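Local coordinates for protein leucine aminopeptidase 1 (PDB 2HC9) that is a zinc-dependent aminopeptidase of the M17 family that releases N-terminal amino acids, preferably leucine, from peptides and probably acts as a digestive enzyme, at residues Arg129-Phe134 with Arg142-Asn147; Glu245-Val250 with Gly481-Val486; Lys326-Asn331 with Gly442-Phe447. The protein carries 1 engineered substitution. One frame throughout, in Å; residues are numbered along the deposited sequence.

Contact 1 (Arg129-Phe134 with Arg142-Asn147); sequences RTFCKF and RELNVN. With SO4 (sulfate ion), chain F.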
loop_
_atom_site.group_PDB
_atom_site.type_symbol
_atom_site.label_atom_id
_atom_site.label_comp_id
_atom_site.label_asym_id
_atom_site.label_seq_id
_atom_site.Cartn_x
_atom_site.Cartn_y
_atom_site.Cartn_z
ATOM N N ARG A 129 -8.651 29.389 -24.701
ATOM C CA ARG A 129 -8.543 28.049 -24.055
ATOM C C ARG A 129 -9.885 27.594 -23.476
ATOM O O ARG A 129 -10.081 26.395 -23.249
ATOM C CB ARG A 129 -7.524 28.024 -22.875
ATOM C CG ARG A 129 -6.117 28.567 -23.135
ATOM C CD ARG A 129 -5.228 28.615 -21.849
ATOM N NE ARG A 129 -4.051 29.509 -21.983
ATOM C CZ ARG A 129 -2.995 29.230 -22.758
ATOM N NH1 ARG A 129 -1.968 30.085 -22.845
ATOM N NH2 ARG A 129 -2.963 28.098 -23.464
ATOM N N THR A 130 -10.782 28.537 -23.167
ATOM C CA THR A 130 -12.035 28.179 -22.495
ATOM C C THR A 130 -13.106 27.735 -23.492
ATOM O O THR A 130 -14.190 27.339 -23.084
ATOM C CB THR A 130 -12.622 29.351 -21.666
ATOM O OG1 THR A 130 -13.062 30.396 -22.557
ATOM C CG2 THR A 130 -11.585 29.875 -20.613
ATOM N N PHE A 131 -12.817 27.843 -24.794
ATOM C CA PHE A 131 -13.747 27.370 -25.827
ATOM C C PHE A 131 -13.363 25.975 -26.290
ATOM O O PHE A 131 -12.648 25.803 -27.290
ATOM C CB PHE A 131 -13.907 28.400 -26.963
ATOM C CG PHE A 131 -14.695 29.610 -26.508
ATOM C CD1 PHE A 131 -16.078 29.546 -26.415
ATOM C CD2 PHE A 131 -14.044 30.727 -26.040
ATOM C CE1 PHE A 131 -16.812 30.624 -25.923
ATOM C CE2 PHE A 131 -14.764 31.822 -25.545
ATOM C CZ PHE A 131 -16.142 31.769 -25.488
ATOM N N CYS A 132 -13.764 24.984 -25.491
ATOM C CA CYS A 132 -13.273 23.611 -25.707
ATOM C C CYS A 132 -13.981 23.030 -26.926
ATOM O O CYS A 132 -15.208 22.921 -26.946
ATOM C CB CYS A 132 -13.558 22.747 -24.461
ATOM S SG CYS A 132 -12.909 23.481 -22.946
ATOM N N LYS A 133 -13.213 22.653 -27.939
ATOM C CA LYS A 133 -13.796 22.100 -29.168
ATOM C C LYS A 133 -14.441 20.751 -28.911
ATOM O O LYS A 133 -15.494 20.444 -29.471
ATOM C CB LYS A 133 -12.727 21.962 -30.264
ATOM C CG LYS A 133 -12.268 23.296 -30.820
ATOM C CD LYS A 133 -11.434 23.104 -32.076
ATOM C CE LYS A 133 -11.108 24.469 -32.715
ATOM N NZ LYS A 133 -10.650 24.223 -34.128
ATOM N N PHE A 134 -13.806 19.923 -28.081
ATOM C CA PHE A 134 -14.162 18.516 -28.099
ATOM C C PHE A 134 -15.319 18.148 -27.163
ATOM O O PHE A 134 -15.251 18.384 -25.956
ATOM C CB PHE A 134 -12.955 17.609 -27.819
ATOM C CG PHE A 134 -13.269 16.160 -28.072
ATOM C CD1 PHE A 134 -13.231 15.657 -29.370
ATOM C CD2 PHE A 134 -13.683 15.331 -27.035
ATOM C CE1 PHE A 134 -13.567 14.316 -29.627
ATOM C CE2 PHE A 134 -14.040 13.988 -27.299
ATOM C CZ PHE A 134 -13.956 13.505 -28.590
ATOM N N ARG A 142 -23.812 23.181 -28.625
ATOM C CA ARG A 142 -24.093 24.479 -29.249
ATOM C C ARG A 142 -22.824 25.021 -29.878
ATOM O O ARG A 142 -21.756 24.960 -29.268
ATOM C CB ARG A 142 -24.618 25.475 -28.204
ATOM C CG ARG A 142 -25.931 25.055 -27.548
ATOM C CD ARG A 142 -27.077 25.083 -28.554
ATOM N NE ARG A 142 -28.335 24.690 -27.917
ATOM C CZ ARG A 142 -28.821 23.448 -27.915
ATOM N NH1 ARG A 142 -28.171 22.459 -28.538
ATOM N NH2 ARG A 142 -29.973 23.198 -27.306
ATOM N N GLU A 143 -22.932 25.547 -31.095
ATOM C CA GLU A 143 -21.806 26.269 -31.680
ATOM C C GLU A 143 -22.056 27.765 -31.556
ATOM O O GLU A 143 -23.170 28.252 -31.816
ATOM C CB GLU A 143 -21.574 25.880 -33.151
ATOM C CG GLU A 143 -21.524 24.361 -33.454
ATOM C CD GLU A 143 -20.507 23.574 -32.613
ATOM O OE1 GLU A 143 -19.508 24.148 -32.107
ATOM O OE2 GLU A 143 -20.711 22.351 -32.458
ATOM N N LEU A 144 -21.013 28.492 -31.173
ATOM C CA LEU A 144 -21.144 29.908 -30.884
ATOM C C LEU A 144 -20.266 30.680 -31.824
ATOM O O LEU A 144 -19.259 30.176 -32.331
ATOM C CB LEU A 144 -20.693 30.211 -29.445
ATOM C CG LEU A 144 -21.457 29.491 -28.326
ATOM C CD1 LEU A 144 -20.795 29.740 -26.992
ATOM C CD2 LEU A 144 -22.867 29.957 -28.254
ATOM N N ASN A 145 -20.642 31.927 -32.042
ATOM C CA ASN A 145 -19.804 32.858 -32.759
ATOM C C ASN A 145 -19.124 33.723 -31.705
ATOM O O ASN A 145 -19.793 34.486 -30.998
ATOM C CB ASN A 145 -20.685 33.684 -33.717
ATOM C CG ASN A 145 -20.006 34.940 -34.219
ATOM O OD1 ASN A 145 -18.921 34.896 -34.792
ATOM N ND2 ASN A 145 -20.658 36.078 -34.008
ATOM N N VAL A 146 -17.804 33.576 -31.571
ATOM C CA VAL A 146 -17.049 34.343 -30.565
ATOM C C VAL A 146 -16.247 35.457 -31.230
ATOM O O VAL A 146 -15.508 35.216 -32.186
ATOM C CB VAL A 146 -16.118 33.438 -29.722
ATOM C CG1 VAL A 146 -15.322 34.253 -28.698
ATOM C CG2 VAL A 146 -16.931 32.305 -29.056
ATOM N N ASN A 147 -16.428 36.682 -30.739
ATOM C CA ASN A 147 -15.570 37.801 -31.130
ATOM C C ASN A 147 -14.820 38.310 -29.898
ATOM O O ASN A 147 -15.443 38.750 -28.930
ATOM C CB ASN A 147 -16.400 38.948 -31.718
ATOM C CG ASN A 147 -16.888 38.631 -33.127
ATOM O OD1 ASN A 147 -16.125 38.665 -34.097
ATOM N ND2 ASN A 147 -18.155 38.293 -33.227
HETATM S S SO4 F . -30.740 19.618 -27.865
HETATM O O1 SO4 F . -29.844 19.733 -29.016
HETATM O O2 SO4 F . -32.099 19.981 -28.254
HETATM O O3 SO4 F . -30.728 18.245 -27.359
HETATM O O4 SO4 F . -30.296 20.509 -26.795
#

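Contact 2 (Glu245-Val250 with Gly481-Val486); sequences EHIALV and GKYTSV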
loop_
_atom_site.group_PDB
_atom_site.type_symbol
_atom_site.label_atom_id
_atom_site.label_comp_id
_atom_site.label_asym_id
_atom_site.label_seq_id
_atom_site.Cartn_x
_atom_site.Cartn_y
_atom_site.Cartn_z
ATOM N N GLU A 245 19.311 30.277 -38.846
ATOM C CA GLU A 245 18.869 29.260 -37.861
ATOM C C GLU A 245 18.236 28.020 -38.487
ATOM O O GLU A 245 17.668 28.058 -39.590
ATOM C CB GLU A 245 17.882 29.858 -36.847
ATOM C CG GLU A 245 18.352 31.151 -36.155
ATOM C CD GLU A 245 19.657 31.012 -35.366
ATOM O OE1 GLU A 245 20.026 29.882 -34.970
ATOM O OE2 GLU A 245 20.316 32.056 -35.140
ATOM N N HIS A 246 18.315 26.912 -37.757
ATOM C CA HIS A 246 17.764 25.647 -38.201
ATOM C C HIS A 246 17.184 25.024 -36.939
ATOM O O HIS A 246 17.928 24.520 -36.097
ATOM C CB HIS A 246 18.881 24.766 -38.795
ATOM C CG HIS A 246 19.387 25.289 -40.098
ATOM N ND1 HIS A 246 20.334 26.287 -40.169
ATOM C CD2 HIS A 246 19.011 25.029 -41.369
ATOM C CE1 HIS A 246 20.552 26.590 -41.435
ATOM N NE2 HIS A 246 19.762 25.843 -42.184
ATOM N N ILE A 247 15.867 25.165 -36.781
ATOM C CA ILE A 247 15.215 24.949 -35.481
ATOM C C ILE A 247 14.318 23.720 -35.596
ATOM O O ILE A 247 13.565 23.598 -36.562
ATOM C CB ILE A 247 14.365 26.199 -35.075
ATOM C CG1 ILE A 247 15.263 27.449 -34.978
ATOM C CG2 ILE A 247 13.599 25.942 -33.780
ATOM C CD1 ILE A 247 14.514 28.777 -35.052
ATOM N N ALA A 248 14.419 22.797 -34.634
ATOM C CA ALA A 248 13.529 21.629 -34.603
ATOM C C ALA A 248 12.643 21.696 -33.375
ATOM O O ALA A 248 13.109 22.023 -32.273
ATOM C CB ALA A 248 14.323 20.339 -34.599
ATOM N N LEU A 249 11.358 21.388 -33.572
ATOM C CA LEU A 249 10.400 21.248 -32.491
ATOM C C LEU A 249 10.011 19.773 -32.400
ATOM O O LEU A 249 9.229 19.278 -33.220
ATOM C CB LEU A 249 9.128 22.083 -32.764
ATOM C CG LEU A 249 9.393 23.567 -33.028
ATOM C CD1 LEU A 249 8.130 24.291 -33.517
ATOM C CD2 LEU A 249 9.988 24.284 -31.788
ATOM N N VAL A 250 10.565 19.087 -31.405
ATOM C CA VAL A 250 10.360 17.640 -31.272
ATOM C C VAL A 250 9.296 17.433 -30.177
ATOM O O VAL A 250 9.447 17.926 -29.068
ATOM C CB VAL A 250 11.683 16.900 -30.919
ATOM C CG1 VAL A 250 11.489 15.342 -30.989
ATOM C CG2 VAL A 250 12.853 17.336 -31.899
ATOM N N GLY A 481 8.754 34.269 -32.343
ATOM C CA GLY A 481 7.972 35.239 -33.132
ATOM C C GLY A 481 8.774 36.360 -33.780
ATOM O O GLY A 481 8.302 36.985 -34.726
ATOM N N LYS A 482 9.991 36.600 -33.304
ATOM C CA LYS A 482 10.887 37.591 -33.948
ATOM C C LYS A 482 11.232 37.210 -35.399
ATOM O O LYS A 482 11.652 38.052 -36.172
ATOM C CB LYS A 482 12.176 37.783 -33.136
ATOM C CG LYS A 482 13.080 36.543 -33.121
ATOM C CD LYS A 482 14.114 36.598 -32.017
ATOM C CE LYS A 482 15.486 36.858 -32.594
ATOM N NZ LYS A 482 16.567 36.714 -31.567
ATOM N N TYR A 483 11.045 35.939 -35.762
ATOM C CA TYR A 483 11.289 35.477 -37.125
ATOM C C TYR A 483 10.046 35.503 -38.021
ATOM O O TYR A 483 10.109 35.079 -39.183
ATOM C CB TYR A 483 11.855 34.072 -37.117
ATOM C CG TYR A 483 13.113 33.912 -36.298
ATOM C CD1 TYR A 483 14.275 34.622 -36.615
ATOM C CD2 TYR A 483 13.153 33.021 -35.229
ATOM C CE1 TYR A 483 15.458 34.462 -35.850
ATOM C CE2 TYR A 483 14.320 32.848 -34.474
ATOM C CZ TYR A 483 15.462 33.568 -34.796
ATOM O OH TYR A 483 16.613 33.392 -34.042
ATOM N N THR A 484 8.927 35.967 -37.468
ATOM C CA THR A 484 7.687 36.131 -38.234
ATOM C C THR A 484 7.519 37.572 -38.700
ATOM O O THR A 484 8.299 38.467 -38.323
ATOM C CB THR A 484 6.439 35.791 -37.396
ATOM O OG1 THR A 484 6.247 36.806 -36.403
ATOM C CG2 THR A 484 6.589 34.412 -36.723
ATOM N N SER A 485 6.464 37.791 -39.490
ATOM C CA SER A 485 6.089 39.122 -39.915
ATOM C C SER A 485 5.173 39.827 -38.935
ATOM O O SER A 485 4.688 40.911 -39.254
ATOM C CB SER A 485 5.394 39.069 -41.283
ATOM O OG SER A 485 4.236 38.247 -41.232
ATOM N N VAL A 486 4.912 39.240 -37.759
ATOM C CA VAL A 486 3.854 39.775 -36.895
ATOM C C VAL A 486 4.366 40.942 -36.053
ATOM O O VAL A 486 5.266 40.754 -35.247
ATOM C CB VAL A 486 3.257 38.683 -35.964
ATOM C CG1 VAL A 486 2.045 39.242 -35.214
ATOM C CG2 VAL A 486 2.826 37.453 -36.787
HETATM O O HOH W 1 18.984 34.340 -35.320
#

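Contact 3 (Lys326-Asn331 with Gly442-Phe447); sequences KTVEIN and GAHIGF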
loop_
_atom_site.group_PDB
_atom_site.type_symbol
_atom_site.label_atom_id
_atom_site.label_comp_id
_atom_site.label_asym_id
_atom_site.label_seq_id
_atom_site.Cartn_x
_atom_site.Cartn_y
_atom_site.Cartn_z
ATOM N N LYS A 326 23.461 4.069 -29.754
ATOM C CA LYS A 326 23.717 3.721 -28.336
ATOM C C LYS A 326 22.686 2.705 -27.816
ATOM O O LYS A 326 21.555 2.657 -28.311
ATOM C CB LYS A 326 23.701 4.970 -27.445
ATOM C CG LYS A 326 24.960 5.829 -27.681
ATOM C CD LYS A 326 24.882 7.148 -26.941
ATOM C CE LYS A 326 26.159 7.967 -27.195
ATOM N NZ LYS A 326 27.413 7.222 -26.806
ATOM N N THR A 327 23.072 1.906 -26.823
ATOM C CA THR A 327 22.122 0.931 -26.263
ATOM C C THR A 327 21.472 1.451 -24.973
ATOM O O THR A 327 22.108 2.143 -24.177
ATOM C CB THR A 327 22.773 -0.436 -25.998
ATOM O OG1 THR A 327 23.982 -0.242 -25.223
ATOM C CG2 THR A 327 23.128 -1.146 -27.364
ATOM N N VAL A 328 20.199 1.115 -24.772
ATOM C CA VAL A 328 19.502 1.535 -23.561
ATOM C C VAL A 328 18.878 0.271 -22.933
ATOM O O VAL A 328 18.184 -0.495 -23.609
ATOM C CB VAL A 328 18.418 2.633 -23.830
ATOM C CG1 VAL A 328 17.650 2.900 -22.526
ATOM C CG2 VAL A 328 19.088 3.944 -24.330
ATOM N N GLU A 329 19.147 0.071 -21.639
ATOM C CA GLU A 329 18.464 -0.989 -20.863
ATOM C C GLU A 329 17.185 -0.382 -20.332
ATOM O O GLU A 329 17.220 0.581 -19.537
ATOM C CB GLU A 329 19.344 -1.431 -19.693
ATOM C CG GLU A 329 18.710 -2.528 -18.865
ATOM C CD GLU A 329 19.598 -2.985 -17.703
ATOM O OE1 GLU A 329 20.699 -2.412 -17.461
ATOM O OE2 GLU A 329 19.161 -3.930 -17.029
ATOM N N ILE A 330 16.060 -0.923 -20.784
ATOM C CA ILE A 330 14.763 -0.425 -20.332
ATOM C C ILE A 330 14.455 -1.083 -18.992
ATOM O O ILE A 330 14.156 -2.283 -18.951
ATOM C CB ILE A 330 13.655 -0.770 -21.341
ATOM C CG1 ILE A 330 14.017 -0.239 -22.739
ATOM C CG2 ILE A 330 12.277 -0.210 -20.851
ATOM C CD1 ILE A 330 13.039 -0.676 -23.870
ATOM N N ASN A 331 14.520 -0.315 -17.896
ATOM C CA ASN A 331 14.063 -0.846 -16.605
ATOM C C ASN A 331 12.713 -0.287 -16.181
ATOM O O ASN A 331 12.202 -0.618 -15.118
ATOM C CB ASN A 331 15.130 -0.655 -15.509
ATOM C CG ASN A 331 15.438 0.809 -15.227
ATOM O OD1 ASN A 331 15.317 1.668 -16.107
ATOM N ND2 ASN A 331 15.848 1.098 -13.990
ATOM N N GLY A 442 18.970 13.678 -23.728
ATOM C CA GLY A 442 20.190 14.387 -24.144
ATOM C C GLY A 442 21.423 13.515 -24.282
ATOM O O GLY A 442 22.347 13.857 -25.014
ATOM N N ALA A 443 21.442 12.379 -23.592
ATOM C CA ALA A 443 22.582 11.459 -23.670
ATOM C C ALA A 443 22.831 10.941 -25.095
ATOM O O ALA A 443 23.894 10.409 -25.391
ATOM C CB ALA A 443 22.378 10.268 -22.688
ATOM N N HIS A 444 21.842 11.087 -25.972
ATOM C CA HIS A 444 21.951 10.594 -27.343
ATOM C C HIS A 444 22.379 11.677 -28.330
ATOM O O HIS A 444 22.628 11.387 -29.513
ATOM C CB HIS A 444 20.627 9.923 -27.743
ATOM C CG HIS A 444 20.365 8.692 -26.926
ATOM N ND1 HIS A 444 20.894 7.464 -27.260
ATOM C CD2 HIS A 444 19.821 8.546 -25.695
ATOM C CE1 HIS A 444 20.617 6.593 -26.304
ATOM N NE2 HIS A 444 19.970 7.225 -25.338
ATOM N N ILE A 445 22.511 12.904 -27.820
ATOM C CA ILE A 445 23.137 14.012 -28.566
ATOM C C ILE A 445 24.218 14.764 -27.760
ATOM O O ILE A 445 24.341 15.983 -27.863
ATOM C CB ILE A 445 22.053 15.000 -29.111
ATOM C CG1 ILE A 445 21.137 15.517 -27.979
ATOM C CG2 ILE A 445 21.218 14.338 -30.242
ATOM C CD1 ILE A 445 20.576 16.938 -28.292
ATOM N N GLY A 446 24.998 14.036 -26.950
ATOM C CA GLY A 446 26.101 14.641 -26.202
ATOM C C GLY A 446 25.644 15.768 -25.308
ATOM O O GLY A 446 26.372 16.746 -25.099
ATOM N N PHE A 447 24.416 15.649 -24.808
ATOM C CA PHE A 447 23.804 16.656 -23.936
ATOM C C PHE A 447 23.744 18.046 -24.581
ATOM O O PHE A 447 23.746 19.057 -23.885
ATOM C CB PHE A 447 24.463 16.678 -22.548
ATOM C CG PHE A 447 24.482 15.331 -21.889
ATOM C CD1 PHE A 447 23.298 14.776 -21.386
ATOM C CD2 PHE A 447 25.671 14.605 -21.787
ATOM C CE1 PHE A 447 23.309 13.470 -20.795
ATOM C CE2 PHE A 447 25.685 13.310 -21.198
ATOM C CZ PHE A 447 24.504 12.762 -20.706
#

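Contact 1 (Arg129-Phe134 with Arg142-Asn147)
F131 turns its ring toward the strand that begins at N145, and V146 lies over one face of it. The methyl CG2 of V146 stands 3.8 Å from the centroid of the F131 ring, 21° off the ring normal, a CH-pi contact displaced toward the rim; its closest atom pair is V146 CG2 to F131 CE1, 3.6 Å. A chi1 of 179° puts V146 CG2 beside the backbone N and over the ring; CG1, the more distant methyl, meets the same ring at CE2 and CZ. L144, two residues earlier, comes at the ring edge instead, its CD1 4.2 Å from F131 CE1. The patch is thus wholly apolar and largely buried. At the exposed start of 142-147, R142 NH2 donates to O4 of a sulfate, probably from the crystallisation liquor, over 2.8 Å, and R142 NH1 to its O1 over 3.2 Å; E104 takes R142 NE in a salt bridge. In the N-terminal domain the contact folds the loop that leaves helix 120-128 back against strand 145-151. V146 also packs on V4 of the neighbouring parallel strand 3-8, and the carbonyl of F131 accepts from R171 of the long helix 157-178.

Contact 2 (Glu245-Val250 with Gly481-Val486)
This is a partly buried side-chain contact, bridged by one water, between the residues entering strand 246-254 in the catalytic domain and the 3-10 segment that follows helix 473-480 near the C-terminus. Y483 carries it from one side, E245 and I247 from the other. The aliphatic part of E245 meets the phenol end of Y483, with E245 CG 3.5 Å from Y483 OH; the two side chains cross at about a right angle, their carboxylate and ring planes 40° apart. E245 folds back at chi2 (-59°), which carries OE2 round to the same water that the phenol uses. That water donates to E245 OE2 over 2.7 Å and lies 2.9 Å from Y483 OH. On the strand itself, I247 CD1 approaches Y483 CE2 at 4.1 Å. K482 covers a ring face with its CG, and a glycerol, probably from the crystallisation liquor, also hydrogen-bonds the phenol oxygen. Exchanging E245 for an alanine would probably deprive the bridging water of its carboxylate acceptor and strip the phenol end of Y483 of the methylene packed against it. Behind the tyrosine the chain is braced locally: T484 OG1 donates to G481 O over 2.7 Å, and that carbonyl also accepts from T484 N. The same hydroxyl receives V486 N at 3.1 Å, nearly straight at 165°, closing an ST turn. I247 is flanked by the parallel strands 297-307 and 356-361 of the mixed central sheet; Y483 thus packs a C-terminal 3-10 turn, with its ST turn, against that sheet, away from the zinc site.

Contact 3 (Lys326-Asn331 with Gly442-Phe447)
H444 and V328 meet at the edge of the imidazole: V328 CG2 lies near the ring plane, 3.5 Å from H444 NE2 and 3.6 Å from H444 CE1. A chi1 of 174° swings CG2 to the backbone-N side of V328, where it meets the imidazole edge. K326 runs alongside the histidine side chain, pointing the opposite way. Its CB comes 3.7 Å from H444 CE1, and its CD lies 3.7 Å from A443 O, so the aliphatic chain follows the ring and the turn while the ammonium end, bent at chi4, departs from the contact. Nothing polar is exchanged between the two segments, and H444 NE2 is buried with no partner in the model. The other ring nitrogen, ND1, is hydrogen-bonded to S324 OG, which probably sets the rotation of the imidazole; S324 OG also receives K326 N.

One shell out, H444 rides on a type I beta turn from G442 to I445 at the C-terminal side of helix 433-442. G442 O accepts from I445 N at 3.0 Å and from F447 N at 2.7 Å, the two donors arriving from opposite faces of its plane. V328 belongs to a small three-stranded sheet, between 319-321 and 421-422, and M421 touches both V328 and H444. Helix 337-350 lies beneath, V328 packing on L339 and H444 on A342. That helix follows zinc ligand E336 and carries R338, a predicted active-site residue, in its first turn; the contact thus packs the small sheet and the turn onto it, close to but outside the M17 dinuclear zinc site.

The three contacts never touch. Contact 1 belongs to the N-terminal domain and closes before the others open, whereas contact 3 is nested inside the long chain loop that contact 2 closes in the catalytic domain. Contacts 1 and 3 lie on opposite sides of the chain's centre, their own centres about 43 Å apart; contact 2 has its centre about 28 Å from each, and its nearest atoms come to about 9 Å from those of contact 3. The metal site relates chiefly to contact 3: the V328 side chain is about 7 Å from that of R338 and about 14 Å from a zinc ion. Contacts 1 and 2 are structural packing away from the zinc and predicted active-site residues.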